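Local coordinates for protein apical membrane antigen 1 (PDB 4APM) that probably takes part in host-cell invasion at the moving junction, as a calcium-binding membrane antigen of an apicomplexan parasite, at residues 136-139 and 143-146; 64-69 and 149-154; 111-116 and 123-128. All blocks are in the same frame, centred on the assembly; numbering follows the deposited sequence.

How the interactions relate
From the N terminus, the chain first passes through 64-69, whose partner 149-154 lies on strand 150-153, so interaction 2 closes the longest loop of the three. Within that loop interaction 3 comes first, joining the start of helix 113-118 to the start of helix 125-134 across a short turn. Interaction 1 follows in series with it, pinching the connection that runs from helix 125-134 to strand 150-153. Interactions 2 and 3 touch each other: Y152, in the strand, packs on A113, D125 and V126. Interaction 1 adjoins interaction 2 in sequence, but no other touch links them. Together they tie the loop after strand 56-60, a sheet and the helices against it.

Interaction 1 of 3, residues 136-139 and 143-146; sequences IIPA and ATKY
The aromatic ring of Y146 meets P138 at its edge, where CD1 lies 3.9 Å from CG of the proline, near the plane of the ring. Around the same tyrosine gather E37 of strand 35-39, H44 and M46 of strand 42-46, and P165. The backbone that presents this ring is folded as an ST turn: T144 OG1 accepts a hydrogen bond from Y146 N over 3.0 Å, with an N-H...O angle of 155°. Both segments belong to the connection between helix 125-134 and strand 150-153, so the contact draws together two arms of one loop and illustrates how a region without regular structure can still be closely packed.

P138 carries most of the contact from its arm. The CG and CD side of its ring faces T144, and the methyl CG2 of T144 presses against both atoms, with the CD to CG2 separation only 3.3 Å, tight for two carbons. The proline ring and the threonine side chain stand roughly perpendicular. Threonine's first torsion (chi1 -168°) sets OG1 opposite the backbone N, and this leaves CG2 in the crowded position between N and the carbonyl carbon, from which it reaches the proline. OG1 is meanwhile gripped twice, because besides accepting from Y146 N it is hydrogen-bonded to the carbonyl oxygen of R38, in strand 35-39.

At the more exposed margin, I137 and T144 run alongside each other, pointing opposite ways, with the CG2 branch of I137 4.2 Å from the threonine methyl CG2. R147 lies against I137 and P138 and reaches T144 O through NH1. On the flank of the proline nearer the tyrosine backbone, the carbonyl oxygen of Y146 rests 3.5 Å from P138 CD.

Interaction 2 of 3, residues 64-69 and 149-154; sequences ADFLNR and PFVYDA
V151 is the residue of 149-154 that touches F66 and L67, and the chain arrives at it through two residues tied to the sheet. P149 and F150 make backbone hydrogen bonds with L162 and G205, respectively, while the phenyl ring of F150 packs on C129 and A130 of helix 125-134. V151 then points toward the loop. Its CG2 branch, beside the backbone N, approaches the F66 ring obliquely, with F66 CE2 at 3.8 Å. CG1 lies anti to that N (chi1 177°) and makes a looser contact, 4.1 Å from F66 CZ. L67 CD2 sits against the fork of the valine, 3.9 Å from V151 CB and about as close to both methyls.

Here an irregular loop covers the middle strand of an antiparallel sheet, in a domain consistent with the PAN fold of this family. F66 and L67 occupy the central positions of a type I beta turn from D65 to N68, closed by a bond from N68 N to D65 O of 3.0 Å. That turn sets the two side chains against each other: L67 CD2 sits over the centre of the F66 ring, 3.7 Å above its plane, while F66 also leans on V57, I58 and L60.

Further along, Y152 turns away to pack on D125 and V126 of helix 125-134. D153 points toward the loop again, and its OD1 is held by the backbone N atoms of K155 and E156.

Interaction 3 of 3, residues 111-116 and 123-128; sequences VSAADL and GNDVAN. With ACT (acetate ion), chain C.
L116 and N128 lie side by side, head to tail, and the leucine can be followed outward atom by atom. Its CB stands 4.1 Å from N128 CB. CG comes slightly closer to that same carbon and also skirts N128 O. At the tip, CD2 reaches the asparagine backbone, 3.7 Å from N128 C.

One turn earlier, A113 CB rests against the D125 carboxylate, 3.6 Å from OD1. The polar groups here are joined by a water bridge: a single water accepts from N128 ND2 at 2.7 Å and donates to both A113 O and D125 OD1. The other end of the amide is used as well. N128 OD1 accepts from G123 N at 2.8 Å, in the carbonyl plane and on a lone pair, though the bond is bent at the hydrogen (139°); together with the water on ND2 this holds the amide in one orientation.

N124 is the N-cap of the second helix; its OD1 receives A127 N over 2.9 Å, almost in line with the C=O bond (168°), and W213 NE1 is a second partner. At this helix start an acetate, probably from crystallisation, takes a weak hydrogen bond from V126 N to OXT at 3.3 Å. The turn between the helices carries the calcium ligands G120 and D122, and the N128 side chain lies about 8 Å from the ion.

Both helices lean on the sheet, the first of them through A113 on Y152 of strand 150-153 and L116 on C159 of strand 158-161, whose disulfide partner C129 follows N128 in helix 125-134.

Interaction 1 of 3, residues 136-139 and 143-146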
# COMPACT_ATOMS: atom_id res chain seq x y z
N ILE A 136 23.25 10.52 -1.49
CA ILE A 136 24.38 9.62 -1.18
C ILE A 136 24.79 9.00 -2.50
O ILE A 136 24.00 8.26 -3.11
CB ILE A 136 23.99 8.49 -0.20
CG1 ILE A 136 23.89 9.02 1.23
CG2 ILE A 136 24.98 7.34 -0.26
CD1 ILE A 136 22.94 8.21 2.08
N ILE A 137 25.96 9.38 -3.00
CA ILE A 137 26.40 8.92 -4.31
C ILE A 137 27.43 7.82 -4.21
O ILE A 137 28.39 7.95 -3.45
CB ILE A 137 26.96 10.06 -5.16
CG1 ILE A 137 25.96 11.22 -5.21
CG2 ILE A 137 27.28 9.57 -6.56
CD1 ILE A 137 26.61 12.55 -5.50
N PRO A 138 27.25 6.74 -4.99
CA PRO A 138 28.20 5.61 -5.00
C PRO A 138 29.64 6.05 -5.28
O PRO A 138 29.90 6.75 -6.26
CB PRO A 138 27.69 4.73 -6.15
CG PRO A 138 26.28 5.14 -6.38
CD PRO A 138 26.21 6.60 -6.01
N ALA A 139 30.57 5.60 -4.44
CA ALA A 139 32.00 5.93 -4.55
C ALA A 139 32.58 5.60 -5.93
O ALA A 139 33.27 6.42 -6.54
CB ALA A 139 32.80 5.21 -3.47
N ALA A 143 29.42 10.43 -10.79
CA ALA A 143 28.40 11.03 -11.64
C ALA A 143 27.17 10.14 -11.88
O ALA A 143 26.27 10.50 -12.65
CB ALA A 143 29.00 11.45 -12.98
N THR A 144 27.13 8.96 -11.26
CA THR A 144 25.96 8.09 -11.45
C THR A 144 24.67 8.71 -10.90
O THR A 144 24.69 9.46 -9.92
CB THR A 144 26.17 6.68 -10.88
OG1 THR A 144 25.12 5.83 -11.33
CG2 THR A 144 26.19 6.68 -9.35
N LYS A 145 23.57 8.45 -11.60
CA LYS A 145 22.24 8.74 -11.11
C LYS A 145 21.73 7.60 -10.20
O LYS A 145 20.59 7.65 -9.68
CB LYS A 145 21.28 8.93 -12.29
CG LYS A 145 21.38 10.29 -12.96
CD LYS A 145 20.96 10.19 -14.43
CE LYS A 145 20.21 11.44 -14.87
NZ LYS A 145 20.42 11.74 -16.32
N TYR A 146 22.58 6.59 -9.99
CA TYR A 146 22.24 5.44 -9.16
C TYR A 146 22.10 5.84 -7.69
O TYR A 146 22.95 6.55 -7.15
CB TYR A 146 23.28 4.32 -9.32
CG TYR A 146 22.91 3.04 -8.60
CD1 TYR A 146 23.21 2.87 -7.28
CD2 TYR A 146 22.18 2.05 -9.24
CE1 TYR A 146 22.85 1.72 -6.61
CE2 TYR A 146 21.80 0.90 -8.58
CZ TYR A 146 22.14 0.75 -7.26
OH TYR A 146 21.77 -0.38 -6.58

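Interaction 2 of 3, residues 64-69 and 149-154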
# COMPACT_ATOMS: atom_id res chain seq x y z
N ALA A 64 18.72 -12.91 10.07
CA ALA A 64 19.10 -11.64 10.69
C ALA A 64 18.12 -10.54 10.28
O ALA A 64 17.71 -10.49 9.12
CB ALA A 64 20.53 -11.27 10.29
N ASP A 65 17.75 -9.66 11.21
CA ASP A 65 16.96 -8.47 10.86
C ASP A 65 17.63 -7.69 9.72
O ASP A 65 18.85 -7.47 9.75
CB ASP A 65 16.75 -7.56 12.06
CG ASP A 65 15.88 -6.35 11.72
OD1 ASP A 65 14.69 -6.54 11.38
OD2 ASP A 65 16.38 -5.21 11.78
N PHE A 66 16.84 -7.35 8.69
CA PHE A 66 17.42 -6.79 7.48
C PHE A 66 18.07 -5.44 7.71
O PHE A 66 18.89 -5.03 6.91
CB PHE A 66 16.44 -6.78 6.30
CG PHE A 66 15.36 -5.71 6.37
CD1 PHE A 66 14.56 -5.57 7.51
CD2 PHE A 66 15.11 -4.89 5.27
CE1 PHE A 66 13.57 -4.59 7.56
CE2 PHE A 66 14.10 -3.94 5.30
CZ PHE A 66 13.33 -3.79 6.45
N LEU A 67 17.78 -4.81 8.85
CA LEU A 67 18.38 -3.51 9.17
C LEU A 67 19.74 -3.61 9.88
O LEU A 67 20.37 -2.58 10.15
CB LEU A 67 17.40 -2.62 9.97
CG LEU A 67 16.07 -2.22 9.28
CD1 LEU A 67 15.29 -1.13 10.04
CD2 LEU A 67 16.28 -1.80 7.84
N ASN A 68 20.20 -4.83 10.16
CA ASN A 68 21.62 -5.03 10.58
C ASN A 68 22.55 -4.65 9.45
O ASN A 68 22.19 -4.80 8.29
CB ASN A 68 21.87 -6.50 10.94
CG ASN A 68 21.15 -6.90 12.18
OD1 ASN A 68 20.40 -6.10 12.74
ND2 ASN A 68 21.31 -8.15 12.60
N ARG A 69 23.76 -4.21 9.78
CA ARG A 69 24.74 -3.90 8.74
C ARG A 69 25.13 -5.14 7.95
O ARG A 69 25.22 -6.22 8.49
CB ARG A 69 25.99 -3.26 9.34
CG ARG A 69 25.71 -2.07 10.21
CD ARG A 69 26.97 -1.26 10.45
NE ARG A 69 26.68 -0.16 11.36
CZ ARG A 69 26.37 1.07 10.98
NH1 ARG A 69 26.39 1.41 9.69
NH2 ARG A 69 26.09 1.98 11.89
N PRO A 149 18.17 2.23 -1.86
CA PRO A 149 16.92 2.39 -1.13
C PRO A 149 17.14 2.82 0.33
O PRO A 149 18.26 2.71 0.86
CB PRO A 149 16.28 1.00 -1.19
CG PRO A 149 17.36 0.05 -1.62
CD PRO A 149 18.62 0.82 -1.89
N PHE A 150 16.08 3.34 0.96
CA PHE A 150 16.07 3.60 2.40
C PHE A 150 14.97 2.78 3.11
O PHE A 150 14.05 2.26 2.48
CB PHE A 150 15.84 5.08 2.63
CG PHE A 150 14.42 5.52 2.40
CD1 PHE A 150 13.99 5.90 1.13
CD2 PHE A 150 13.48 5.49 3.45
CE1 PHE A 150 12.69 6.31 0.91
CE2 PHE A 150 12.17 5.87 3.23
CZ PHE A 150 11.78 6.28 1.96
N VAL A 151 15.06 2.64 4.43
CA VAL A 151 13.94 2.17 5.23
C VAL A 151 13.89 3.13 6.38
O VAL A 151 14.91 3.38 7.00
CB VAL A 151 14.21 0.76 5.78
CG1 VAL A 151 13.06 0.32 6.68
CG2 VAL A 151 14.44 -0.24 4.63
N TYR A 152 12.76 3.79 6.58
CA TYR A 152 12.67 4.69 7.71
C TYR A 152 11.90 3.97 8.82
O TYR A 152 10.79 3.48 8.59
CB TYR A 152 11.97 6.01 7.34
CG TYR A 152 11.76 6.91 8.56
CD1 TYR A 152 12.84 7.53 9.19
CD2 TYR A 152 10.51 7.05 9.13
CE1 TYR A 152 12.66 8.34 10.29
CE2 TYR A 152 10.33 7.88 10.22
CZ TYR A 152 11.41 8.52 10.79
OH TYR A 152 11.22 9.30 11.92
N ASP A 153 12.49 3.90 10.01
CA ASP A 153 11.84 3.37 11.24
C ASP A 153 11.15 4.49 12.05
O ASP A 153 11.80 5.22 12.78
CB ASP A 153 12.90 2.69 12.11
CG ASP A 153 12.31 1.99 13.34
OD1 ASP A 153 11.18 2.33 13.78
OD2 ASP A 153 13.02 1.11 13.88
N ALA A 154 9.83 4.59 11.96
CA ALA A 154 9.11 5.67 12.62
C ALA A 154 9.04 5.49 14.15
O ALA A 154 8.78 6.45 14.88
CB ALA A 154 7.72 5.81 12.02

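Interaction 3 of 3, residues 111-116 and 123-128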
# COMPACT_ATOMS: atom_id res chain seq x y z
N VAL A 111 20.85 7.32 10.39
CA VAL A 111 20.85 8.65 11.01
C VAL A 111 19.47 8.90 11.64
O VAL A 111 18.47 8.31 11.21
CB VAL A 111 21.18 9.78 9.98
CG1 VAL A 111 22.56 9.61 9.38
CG2 VAL A 111 20.13 9.82 8.88
N SER A 112 19.39 9.80 12.61
CA SER A 112 18.13 10.01 13.30
C SER A 112 17.31 11.04 12.56
O SER A 112 17.86 11.85 11.82
CB SER A 112 18.37 10.46 14.75
OG SER A 112 18.63 11.86 14.80
N ALA A 113 16.00 11.04 12.77
CA ALA A 113 15.12 12.09 12.24
C ALA A 113 15.61 13.49 12.62
O ALA A 113 15.50 14.43 11.83
CB ALA A 113 13.69 11.88 12.70
N ALA A 114 16.13 13.61 13.85
CA ALA A 114 16.63 14.90 14.35
C ALA A 114 17.90 15.32 13.61
O ALA A 114 18.06 16.48 13.24
CB ALA A 114 16.89 14.82 15.86
N ASP A 115 18.79 14.36 13.38
CA ASP A 115 19.97 14.59 12.54
C ASP A 115 19.65 15.22 11.20
O ASP A 115 20.22 16.23 10.81
CB ASP A 115 20.74 13.29 12.35
CG ASP A 115 21.69 13.00 13.49
OD1 ASP A 115 21.89 13.91 14.32
OD2 ASP A 115 22.25 11.89 13.55
N LEU A 116 18.68 14.63 10.52
CA LEU A 116 18.23 15.10 9.23
C LEU A 116 17.69 16.54 9.32
O LEU A 116 18.05 17.39 8.48
CB LEU A 116 17.19 14.12 8.65
CG LEU A 116 17.58 13.17 7.49
CD1 LEU A 116 19.08 12.90 7.38
CD2 LEU A 116 16.77 11.87 7.43
N GLY A 123 11.24 18.38 4.99
CA GLY A 123 9.93 17.72 4.82
C GLY A 123 9.59 16.91 6.06
O GLY A 123 10.29 17.03 7.07
N ASN A 124 8.60 16.01 5.98
CA ASN A 124 8.42 15.07 7.08
C ASN A 124 9.56 14.08 7.13
O ASN A 124 10.45 14.10 6.27
CB ASN A 124 7.06 14.38 7.06
CG ASN A 124 6.75 13.69 5.75
OD1 ASN A 124 7.60 13.01 5.17
ND2 ASN A 124 5.49 13.81 5.31
N ASP A 125 9.58 13.25 8.17
CA ASP A 125 10.70 12.34 8.39
C ASP A 125 10.92 11.33 7.24
O ASP A 125 12.07 11.10 6.81
CB ASP A 125 10.54 11.63 9.72
CG ASP A 125 10.51 12.60 10.91
OD1 ASP A 125 11.14 13.68 10.84
OD2 ASP A 125 9.81 12.31 11.91
N VAL A 126 9.84 10.74 6.75
CA VAL A 126 9.94 9.83 5.65
C VAL A 126 10.49 10.55 4.42
O VAL A 126 11.42 10.06 3.79
CB VAL A 126 8.58 9.15 5.34
CG1 VAL A 126 8.64 8.42 4.01
CG2 VAL A 126 8.19 8.20 6.49
N ALA A 127 9.98 11.74 4.13
CA ALA A 127 10.52 12.53 3.01
C ALA A 127 11.99 12.91 3.23
O ALA A 127 12.81 12.78 2.34
CB ALA A 127 9.67 13.77 2.77
N ASN A 128 12.36 13.29 4.45
CA ASN A 128 13.74 13.62 4.70
C ASN A 128 14.67 12.42 4.43
O ASN A 128 15.75 12.58 3.84
CB ASN A 128 13.92 14.15 6.13
CG ASN A 128 13.30 15.50 6.32
OD1 ASN A 128 12.80 16.12 5.36
ND2 ASN A 128 13.30 15.98 7.59
C ACT C . 6.26 10.05 9.23
O ACT C . 5.01 10.12 9.32
OXT ACT C . 6.95 10.75 8.43
CH3 ACT C . 6.94 9.08 10.14
O HOH W 1 13.70 14.19 9.61